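PDB 3IA7: CalG4 from Micromonospora echinospora, which is a GT-B-fold protein whose two domains are each built on a parallel, Rossmann-like sheet flanked by helices. Local coordinates for residues 244-247 / 248-252; 308-311 / 312-316; 355-358 / 359-363; 366-369 / 370-374. All coordinates share one frame; numbering follows the deposited sequence.

How the contacts relate
In chain order, the four contacts lie on helices 246-256, 307-315, 353-365 and 367-381, all in the C-terminal Rossmann-like domain, built on a six-stranded parallel sheet. Each is a local contact within one helix or at its end. Contact 1 meets contact 3 where Ala251 CB packs on Ile356 CD1, their centres about 16 Å apart. Contacts 3 and 4, on successive helices, touch through Leu363 and Val369, and contact 4 reaches contact 2 through Val373 and Phe314. Contacts 1 and 4 are farthest apart, about 28 Å between centres. In space the order is therefore 1, 3, 4, 2, a chain of neighbouring helices joined by apolar side chains.

Contact 1: residues 244-247 / 248-252; sequences EHPE and FFRAC
Arg250 doubles back over Pro246 and Glu247 at the start of helix 246-256. Arg250 CB lies 3.6 Å from Pro246 O, and Arg250 CG comes nearer, 3.2 Å from Pro246 O. The same oxygen accepts the Arg250 backbone N-H in a straight bond of 2.9 Å from Arg250 N to Pro246 O. A bend at chi3 (-69°) then turns the chain back toward the helix start, laying the guanidinium with one face over Pro246 C and Glu247 N. Arg250 NH1 reaches Pro246 CB at 3.7 Å, while Arg250 NH2 lies 3.7 Å from Glu247 CA. Proline suits the first helical position, where its lack of an N-H costs no bond. Glu247 OE1 is 4.5 Å from Arg250 NH2 but well out of the guanidinium plane, so only the charges would attract.

The helix connects strands 233-237 and 262-266 in a beta-alpha-beta crossover of the Rossmann-like domain. His245 is its N-cap residue; His245 O receives a weak bond from Phe248 N and lies 3.2 Å from Phe249 CD2. The bulky apolar rings of Phe248 and Phe249 suit the buried side, where both touch Val236; Phe248 also meets the ring of Phe326.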
loop_
_atom_site.group_PDB
_atom_site.type_symbol
_atom_site.label_atom_id
_atom_site.label_comp_id
_atom_site.label_asym_id
_atom_site.label_seq_id
_atom_site.Cartn_x
_atom_site.Cartn_y
_atom_site.Cartn_z
ATOM N N GLU A 244 -17.942 -9.235 -17.797
ATOM C CA GLU A 244 -17.398 -8.456 -18.887
ATOM C C GLU A 244 -18.343 -7.276 -19.147
ATOM O O GLU A 244 -19.467 -7.479 -19.623
ATOM C CB GLU A 244 -17.277 -9.325 -20.167
ATOM C CG GLU A 244 -16.531 -10.691 -20.039
ATOM C CD GLU A 244 -17.456 -11.889 -19.752
ATOM O OE1 GLU A 244 -18.477 -11.717 -19.039
ATOM O OE2 GLU A 244 -17.162 -13.018 -20.231
ATOM N N HIS A 245 -17.913 -6.055 -18.827
ATOM C CA HIS A 245 -18.682 -4.855 -19.214
ATOM C C HIS A 245 -17.913 -3.999 -20.235
ATOM O O HIS A 245 -17.631 -2.827 -19.969
ATOM C CB HIS A 245 -19.146 -4.025 -17.989
ATOM C CG HIS A 245 -20.173 -4.721 -17.147
ATOM N ND1 HIS A 245 -19.914 -5.157 -15.864
ATOM C CD2 HIS A 245 -21.449 -5.090 -17.419
ATOM C CE1 HIS A 245 -20.988 -5.759 -15.380
ATOM N NE2 HIS A 245 -21.933 -5.733 -16.302
ATOM N N PRO A 246 -17.572 -4.589 -21.408
ATOM C CA PRO A 246 -16.757 -3.866 -22.368
ATOM C C PRO A 246 -17.474 -2.634 -22.946
ATOM O O PRO A 246 -16.829 -1.612 -23.209
ATOM C CB PRO A 246 -16.498 -4.901 -23.458
ATOM C CG PRO A 246 -17.621 -5.887 -23.345
ATOM C CD PRO A 246 -17.931 -5.936 -21.899
ATOM N N GLU A 247 -18.794 -2.748 -23.116
ATOM C CA GLU A 247 -19.648 -1.678 -23.658
ATOM C C GLU A 247 -19.534 -0.398 -22.823
ATOM O O GLU A 247 -19.422 0.699 -23.367
ATOM C CB GLU A 247 -21.106 -2.158 -23.705
ATOM C CG GLU A 247 -21.672 -2.650 -22.338
ATOM C CD GLU A 247 -21.309 -4.119 -21.976
ATOM O OE1 GLU A 247 -20.905 -4.907 -22.872
ATOM O OE2 GLU A 247 -21.448 -4.477 -20.777
ATOM N N PHE A 248 -19.546 -0.555 -21.497
ATOM C CA PHE A 248 -19.430 0.584 -20.605
ATOM C C PHE A 248 -18.078 1.292 -20.838
ATOM O O PHE A 248 -18.034 2.515 -21.004
ATOM C CB PHE A 248 -19.586 0.160 -19.141
ATOM C CG PHE A 248 -19.362 1.282 -18.183
ATOM C CD1 PHE A 248 -20.312 2.299 -18.060
ATOM C CD2 PHE A 248 -18.176 1.360 -17.440
ATOM C CE1 PHE A 248 -20.103 3.368 -17.177
ATOM C CE2 PHE A 248 -17.947 2.435 -16.552
ATOM C CZ PHE A 248 -18.936 3.445 -16.433
ATOM N N PHE A 249 -16.986 0.526 -20.845
ATOM C CA PHE A 249 -15.664 1.126 -21.048
ATOM C C PHE A 249 -15.564 1.808 -22.436
ATOM O O PHE A 249 -15.030 2.904 -22.553
ATOM C CB PHE A 249 -14.559 0.078 -20.816
ATOM C CG PHE A 249 -14.461 -0.378 -19.374
ATOM C CD1 PHE A 249 -14.100 0.533 -18.356
ATOM C CD2 PHE A 249 -14.740 -1.705 -19.033
ATOM C CE1 PHE A 249 -14.030 0.098 -17.022
ATOM C CE2 PHE A 249 -14.662 -2.144 -17.728
ATOM C CZ PHE A 249 -14.309 -1.241 -16.724
ATOM N N ARG A 250 -16.102 1.160 -23.469
ATOM C CA ARG A 250 -16.149 1.770 -24.814
ATOM C C ARG A 250 -16.943 3.088 -24.807
ATOM O O ARG A 250 -16.492 4.062 -25.384
ATOM C CB ARG A 250 -16.710 0.797 -25.863
ATOM C CG ARG A 250 -15.889 -0.505 -26.046
ATOM C CD ARG A 250 -16.352 -1.294 -27.283
ATOM N NE ARG A 250 -17.681 -1.865 -27.104
ATOM C CZ ARG A 250 -17.934 -3.169 -26.968
ATOM N NH1 ARG A 250 -16.942 -4.064 -26.997
ATOM N NH2 ARG A 250 -19.190 -3.580 -26.811
ATOM N N ALA A 251 -18.089 3.103 -24.109
ATOM C CA ALA A 251 -18.920 4.305 -23.921
ATOM C C ALA A 251 -18.169 5.416 -23.222
ATOM O O ALA A 251 -18.299 6.567 -23.603
ATOM C CB ALA A 251 -20.178 3.978 -23.147
ATOM N N CYS A 252 -17.379 5.051 -22.195
ATOM C CA CYS A 252 -16.526 6.008 -21.456
ATOM C C CYS A 252 -15.474 6.586 -22.370
ATOM O O CYS A 252 -15.245 7.799 -22.353
ATOM C CB CYS A 252 -15.852 5.340 -20.224
ATOM S SG CYS A 252 -16.992 5.065 -18.871
#

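Contact 2: residues 308-311 / 312-316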
loop_
_atom_site.group_PDB
_atom_site.type_symbol
_atom_site.label_atom_id
_atom_site.label_comp_id
_atom_site.label_asym_id
_atom_site.label_seq_id
_atom_site.Cartn_x
_atom_site.Cartn_y
_atom_site.Cartn_z
ATOM N N GLY A 308 -14.466 0.416 -0.263
ATOM C CA GLY A 308 -13.031 0.438 -0.568
ATOM C C GLY A 308 -12.625 1.482 -1.597
ATOM O O GLY A 308 -11.721 2.293 -1.360
ATOM N N ALA A 309 -13.276 1.430 -2.756
ATOM C CA ALA A 309 -12.954 2.303 -3.871
ATOM C C ALA A 309 -13.271 3.772 -3.535
ATOM O O ALA A 309 -12.562 4.683 -3.958
ATOM C CB ALA A 309 -13.720 1.874 -5.099
ATOM N N VAL A 310 -14.373 3.981 -2.832
ATOM C CA VAL A 310 -14.814 5.314 -2.434
ATOM C C VAL A 310 -13.778 6.002 -1.566
ATOM O O VAL A 310 -13.380 7.145 -1.820
ATOM C CB VAL A 310 -16.239 5.168 -1.779
ATOM C CG1 VAL A 310 -16.532 6.152 -0.683
ATOM C CG2 VAL A 310 -17.341 5.094 -2.893
ATOM N N LEU A 311 -13.362 5.303 -0.522
ATOM C CA LEU A 311 -12.426 5.879 0.478
ATOM C C LEU A 311 -11.019 6.104 -0.151
ATOM O O LEU A 311 -10.305 7.043 0.217
ATOM C CB LEU A 311 -12.373 4.928 1.684
ATOM C CG LEU A 311 -13.650 4.830 2.564
ATOM C CD1 LEU A 311 -13.436 3.903 3.786
ATOM C CD2 LEU A 311 -14.194 6.154 3.023
ATOM N N GLU A 312 -10.644 5.247 -1.101
ATOM C CA GLU A 312 -9.424 5.480 -1.879
ATOM C C GLU A 312 -9.472 6.830 -2.626
ATOM O O GLU A 312 -8.500 7.618 -2.538
ATOM C CB GLU A 312 -9.235 4.377 -2.901
ATOM C CG GLU A 312 -7.844 4.250 -3.399
ATOM C CD GLU A 312 -7.099 3.253 -2.582
ATOM O OE1 GLU A 312 -7.315 2.027 -2.814
ATOM O OE2 GLU A 312 -6.320 3.675 -1.684
ATOM N N ALA A 313 -10.575 7.087 -3.345
ATOM C CA ALA A 313 -10.826 8.368 -4.027
ATOM C C ALA A 313 -10.809 9.522 -3.015
ATOM O O ALA A 313 -10.070 10.512 -3.172
ATOM C CB ALA A 313 -12.189 8.353 -4.838
ATOM N N PHE A 314 -11.551 9.374 -1.917
ATOM C CA PHE A 314 -11.554 10.485 -0.973
ATOM C C PHE A 314 -10.193 10.728 -0.281
ATOM O O PHE A 314 -9.885 11.870 -0.027
ATOM C CB PHE A 314 -12.646 10.279 0.063
ATOM C CG PHE A 314 -14.039 10.254 -0.524
ATOM C CD1 PHE A 314 -14.336 10.886 -1.747
ATOM C CD2 PHE A 314 -15.033 9.587 0.149
ATOM C CE1 PHE A 314 -15.638 10.876 -2.269
ATOM C CE2 PHE A 314 -16.302 9.557 -0.322
ATOM C CZ PHE A 314 -16.627 10.176 -1.552
ATOM N N ALA A 315 -9.398 9.666 -0.007
ATOM C CA ALA A 315 -8.022 9.815 0.546
ATOM C C ALA A 315 -7.203 10.791 -0.313
ATOM O O ALA A 315 -6.328 11.475 0.192
ATOM C CB ALA A 315 -7.274 8.458 0.615
ATOM N N ALA A 316 -7.491 10.807 -1.613
ATOM C CA ALA A 316 -6.780 11.703 -2.516
ATOM C C ALA A 316 -7.536 13.014 -2.810
ATOM O O ALA A 316 -7.110 13.803 -3.689
ATOM C CB ALA A 316 -6.390 10.967 -3.828
#
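Val310 and Phe314, one turn apart, lie side by side and point the same way from helix 307-315, the helical part of a beta-alpha-beta unit between strands 298-303 and 320-322 in the C-terminal Rossmann-like domain of this GT-B protein.

The polar contacts are main-chain bonds of the regular alpha-helical kind. Glu312 N, Ala313 N, Phe314 N and Ala315 N bind the carbonyls of Gly308, Ala309, Val310 and Leu311 in turn. The bond from Ala315 N to Leu311 O measures 2.8 Å, and Ala315 O in its turn accepts from the side chain of Gln377 on helix 367-381.

Among the apolar contacts, the branch of Val310 that matters is CG1: Val310 CG1 meets the phenyl ring at Phe314 CE2, 3.4 Å away. Val310 is twisted away from a staggered chi1 (147°), with CG1 close against the ring. A branched valine and a large flat ring together make an apolar surface, which adjoins Val337 and, together with the small Ala313, Leu320 of strand 320-322, and which Met376 and Ile380 extend on the Phe314 side.

On other sides of the helix, Leu311 touches Leu193, in the loop after strand 189-191 of the first sheet. Glu312 keeps only its stem near the preceding turn, with Glu312 CB 3.5 Å from Ala309 O, and bends at chi2 so that its carboxylate leads away.

One face of the Phe314 ring is turned to its own helix, with Val310 O 3.4 Å above the plane and displaced toward the rim.

Contact 3: residues 355-358 / 359-363; sequences SIRE and AVERL
Arg357 and Glu361 run side by side in the same direction, yet their charged ends are engaged elsewhere. Arg357 places CG opposite its backbone N (chi1 168°), which brings that methylene alongside the glutamate carboxylate, with Arg357 CG 3.8 Å from Glu361 OE2. Further out the chain bends at chi3 (64°) and carries the guanidinium off, so that Arg357 NE stays 4.9 Å from Glu361 OE1 and the two flat groups stand 63° apart. Arg357 NH1 instead donates to Ala255 O, near the C-terminal end of helix 246-256. Glu361, extended beyond CG, offers OE2 to Trp261 NE1. A long flexible residue suits each place, because the polar end reaches another element while the stem lies along the helix.

Helix 353-365 follows strand 343-345, the last of the parallel sheet in the C-terminal Rossmann-like domain, and packs on helix 246-256. Its buried side carries the beta-branched pair Ile356 and Val360. Val360 sets CG2 beside its own backbone N, where Val360 CG2 approaches Ile356 O to 3.4 Å and only loosely meets Ile356 CG2, at 4.5 Å. Both side chains rest on Phe256.

Ala359 tucks its methyl close to the preceding turn, with Ala359 CB 3.2 Å from Ser355 O, the oxygen that Ala359 N also binds. Ser355 itself turns its hydroxyl OG to Gln350 O. On the outer side, Arg362 CB comes to 3.3 Å from Glu358 O.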
loop_
_atom_site.group_PDB
_atom_site.type_symbol
_atom_site.label_atom_id
_atom_site.label_comp_id
_atom_site.label_asym_id
_atom_site.label_seq_id
_atom_site.Cartn_x
_atom_site.Cartn_y
_atom_site.Cartn_z
ATOM N N SER A 355 -24.037 11.572 -21.970
ATOM C CA SER A 355 -24.484 11.601 -20.592
ATOM C C SER A 355 -23.323 11.434 -19.611
ATOM O O SER A 355 -23.244 12.124 -18.584
ATOM C CB SER A 355 -25.552 10.529 -20.359
ATOM O OG SER A 355 -25.880 10.508 -18.977
ATOM N N ILE A 356 -22.408 10.522 -19.930
ATOM C CA ILE A 356 -21.232 10.276 -19.078
ATOM C C ILE A 356 -20.333 11.509 -19.008
ATOM O O ILE A 356 -19.954 11.956 -17.922
ATOM C CB ILE A 356 -20.410 9.078 -19.589
ATOM C CG1 ILE A 356 -21.204 7.776 -19.463
ATOM C CG2 ILE A 356 -19.091 8.888 -18.815
ATOM C CD1 ILE A 356 -20.606 6.638 -20.308
ATOM N N ARG A 357 -19.995 12.068 -20.160
ATOM C CA ARG A 357 -19.111 13.260 -20.194
ATOM C C ARG A 357 -19.716 14.437 -19.425
ATOM O O ARG A 357 -19.029 15.043 -18.584
ATOM C CB ARG A 357 -18.753 13.633 -21.636
ATOM C CG ARG A 357 -18.097 15.005 -21.783
ATOM C CD ARG A 357 -17.989 15.460 -23.234
ATOM N NE ARG A 357 -19.281 15.690 -23.935
ATOM C CZ ARG A 357 -19.808 14.864 -24.841
ATOM N NH1 ARG A 357 -19.167 13.730 -25.166
ATOM N NH2 ARG A 357 -20.980 15.171 -25.433
ATOM N N GLU A 358 -20.992 14.741 -19.681
ATOM C CA GLU A 358 -21.649 15.885 -19.001
ATOM C C GLU A 358 -21.741 15.678 -17.479
ATOM O O GLU A 358 -21.493 16.597 -16.695
ATOM C CB GLU A 358 -23.026 16.241 -19.619
ATOM C CG GLU A 358 -22.961 16.654 -21.102
ATOM C CD GLU A 358 -24.338 16.954 -21.722
ATOM O OE1 GLU A 358 -25.378 16.710 -21.074
ATOM O OE2 GLU A 358 -24.374 17.437 -22.865
ATOM N N ALA A 359 -22.078 14.464 -17.065
ATOM C CA ALA A 359 -22.131 14.144 -15.641
ATOM C C ALA A 359 -20.776 14.338 -14.940
ATOM O O ALA A 359 -20.685 14.890 -13.830
ATOM C CB ALA A 359 -22.632 12.682 -15.453
ATOM N N VAL A 360 -19.719 13.874 -15.577
ATOM C CA VAL A 360 -18.379 13.994 -14.999
ATOM C C VAL A 360 -17.971 15.470 -14.994
ATOM O O VAL A 360 -17.388 15.965 -14.016
ATOM C CB VAL A 360 -17.347 13.140 -15.798
ATOM C CG1 VAL A 360 -15.902 13.533 -15.457
ATOM C CG2 VAL A 360 -17.599 11.583 -15.555
ATOM N N GLU A 361 -18.293 16.199 -16.068
ATOM C CA GLU A 361 -17.847 17.581 -16.120
ATOM C C GLU A 361 -18.544 18.411 -15.033
ATOM O O GLU A 361 -17.914 19.222 -14.350
ATOM C CB GLU A 361 -18.009 18.159 -17.522
ATOM C CG GLU A 361 -16.803 17.698 -18.372
ATOM C CD GLU A 361 -16.847 18.107 -19.832
ATOM O OE1 GLU A 361 -17.847 18.708 -20.319
ATOM O OE2 GLU A 361 -15.841 17.825 -20.500
ATOM N N ARG A 362 -19.839 18.168 -14.872
ATOM C CA ARG A 362 -20.641 18.887 -13.889
ATOM C C ARG A 362 -20.091 18.607 -12.479
ATOM O O ARG A 362 -19.909 19.521 -11.679
ATOM C CB ARG A 362 -22.077 18.428 -13.997
ATOM C CG ARG A 362 -22.926 18.807 -12.840
ATOM C CD ARG A 362 -24.352 18.390 -13.085
ATOM N NE ARG A 362 -24.836 18.901 -14.366
ATOM C CZ ARG A 362 -25.259 20.157 -14.556
ATOM N NH1 ARG A 362 -25.226 21.048 -13.553
ATOM N NH2 ARG A 362 -25.714 20.528 -15.743
ATOM N N LEU A 363 -19.840 17.343 -12.196
ATOM C CA LEU A 363 -19.355 16.910 -10.860
ATOM C C LEU A 363 -17.967 17.527 -10.590
ATOM O O LEU A 363 -17.713 18.112 -9.514
ATOM C CB LEU A 363 -19.271 15.381 -10.768
ATOM C CG LEU A 363 -18.553 15.181 -9.400
ATOM C CD1 LEU A 363 -19.580 15.035 -8.296
ATOM C CD2 LEU A 363 -17.459 14.160 -9.427
#

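Contact 4: residues 366-369 / 370-374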
loop_
_atom_site.group_PDB
_atom_site.type_symbol
_atom_site.label_atom_id
_atom_site.label_comp_id
_atom_site.label_asym_id
_atom_site.label_seq_id
_atom_site.Cartn_x
_atom_site.Cartn_y
_atom_site.Cartn_z
ATOM N N ASP A 366 -18.080 21.132 -9.644
ATOM C CA ASP A 366 -18.926 21.510 -8.500
ATOM C C ASP A 366 -18.048 21.840 -7.285
ATOM O O ASP A 366 -17.510 20.916 -6.616
ATOM C CB ASP A 366 -19.912 20.385 -8.134
ATOM C CG ASP A 366 -20.960 20.809 -7.092
ATOM O OD1 ASP A 366 -20.677 21.550 -6.091
ATOM O OD2 ASP A 366 -22.105 20.345 -7.263
ATOM N N SER A 367 -17.948 23.133 -6.981
ATOM C CA SER A 367 -17.066 23.609 -5.885
ATOM C C SER A 367 -17.487 23.120 -4.509
ATOM O O SER A 367 -16.605 22.809 -3.678
ATOM C CB SER A 367 -16.915 25.153 -5.889
ATOM O OG SER A 367 -18.106 25.788 -5.461
ATOM N N ALA A 368 -18.799 23.010 -4.284
ATOM C CA ALA A 368 -19.373 22.569 -2.995
ATOM C C ALA A 368 -19.017 21.100 -2.696
ATOM O O ALA A 368 -18.646 20.735 -1.564
ATOM C CB ALA A 368 -20.907 22.762 -2.998
ATOM N N VAL A 369 -19.150 20.267 -3.720
ATOM C CA VAL A 369 -18.710 18.870 -3.657
ATOM C C VAL A 369 -17.187 18.794 -3.354
ATOM O O VAL A 369 -16.760 18.076 -2.428
ATOM C CB VAL A 369 -19.118 18.054 -4.953
ATOM C CG1 VAL A 369 -18.355 16.637 -4.993
ATOM C CG2 VAL A 369 -20.646 17.852 -5.016
ATOM N N ARG A 370 -16.429 19.566 -4.136
ATOM C CA ARG A 370 -14.980 19.707 -4.037
ATOM C C ARG A 370 -14.570 19.926 -2.593
ATOM O O ARG A 370 -13.758 19.169 -2.053
ATOM C CB ARG A 370 -14.515 20.881 -4.929
ATOM C CG ARG A 370 -13.058 21.297 -4.809
ATOM C CD ARG A 370 -12.527 21.922 -6.125
ATOM N NE ARG A 370 -13.292 23.076 -6.621
ATOM C CZ ARG A 370 -13.991 23.120 -7.759
ATOM N NH1 ARG A 370 -14.089 22.061 -8.574
ATOM N NH2 ARG A 370 -14.634 24.236 -8.064
ATOM N N GLU A 371 -15.159 20.944 -1.981
ATOM C CA GLU A 371 -14.928 21.306 -0.581
ATOM C C GLU A 371 -15.327 20.233 0.454
ATOM O O GLU A 371 -14.553 19.983 1.394
ATOM C CB GLU A 371 -15.569 22.646 -0.233
ATOM C CG GLU A 371 -15.121 23.218 1.126
ATOM C CD GLU A 371 -13.580 23.409 1.310
ATOM O OE1 GLU A 371 -12.781 23.352 0.337
ATOM O OE2 GLU A 371 -13.174 23.637 2.469
ATOM N N ARG A 372 -16.487 19.604 0.277
ATOM C CA ARG A 372 -16.915 18.506 1.165
ATOM C C ARG A 372 -15.948 17.311 1.032
ATOM O O ARG A 372 -15.579 16.673 2.033
ATOM C CB ARG A 372 -18.346 18.080 0.854
ATOM C CG ARG A 372 -19.388 19.125 1.267
ATOM C CD ARG A 372 -20.789 18.603 1.167
ATOM N NE ARG A 372 -21.238 18.376 -0.207
ATOM C CZ ARG A 372 -21.890 19.264 -0.955
ATOM N NH1 ARG A 372 -22.180 20.478 -0.485
ATOM N NH2 ARG A 372 -22.272 18.934 -2.182
ATOM N N VAL A 373 -15.505 17.044 -0.194
ATOM C CA VAL A 373 -14.540 15.952 -0.419
ATOM C C VAL A 373 -13.158 16.279 0.260
ATOM O O VAL A 373 -12.472 15.392 0.825
ATOM C CB VAL A 373 -14.425 15.601 -1.932
ATOM C CG1 VAL A 373 -13.320 14.579 -2.130
ATOM C CG2 VAL A 373 -15.758 14.994 -2.446
ATOM N N ARG A 374 -12.742 17.525 0.177
ATOM C CA ARG A 374 -11.489 17.918 0.836
ATOM C C ARG A 374 -11.573 17.764 2.378
ATOM O O ARG A 374 -10.612 17.327 3.006
ATOM C CB ARG A 374 -11.090 19.324 0.427
ATOM C CG ARG A 374 -10.515 19.289 -0.965
ATOM C CD ARG A 374 -9.915 20.575 -1.365
ATOM N NE ARG A 374 -9.631 20.572 -2.796
ATOM C CZ ARG A 374 -9.504 21.685 -3.502
ATOM N NH1 ARG A 374 -9.664 22.852 -2.904
ATOM N NH2 ARG A 374 -9.230 21.625 -4.795
#
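Val369 and Arg372 cross obliquely, the arginine folding back over the turn that precedes it. Folded at chi3 (-69°), the Arg372 chain sets its guanidinium flat against Ala368 O, which sits 3.5 Å from the guanidinium plane and over its centre. At the ends of the flat group, Arg372 NH2 lies 3.4 Å from Val369 CG2 and Arg372 NH1 3.6 Å from Ala368 CB. The small methyl of Ala368 fits against the end of the group, and the bond of Arg372 NE to Gly341 O helps fix it.

Val369 and Val373, by contrast, lie side by side and point the same way on the buried side, with Val369 CG1 4.0 Å from Val373 CG2.

Asp366 is the N-cap. Its OD1 takes the Val369 N-H in a 3.1 Å bond from Val369 N to Asp366 OD1, met from above the carboxylate plane, and a weak one from Ala368 N. A short acidic residue suits a helix start, where N-H groups lack carbonyl partners and the helix dipole would favour a negative charge.

Around helix 367-381, Leu363 of helix 353-365 packs against Val369, Phe314 of helix 307-315 against Val373, and Pro319 and Leu342, in the loops before strands 320-322 and 343-345, also touch this side.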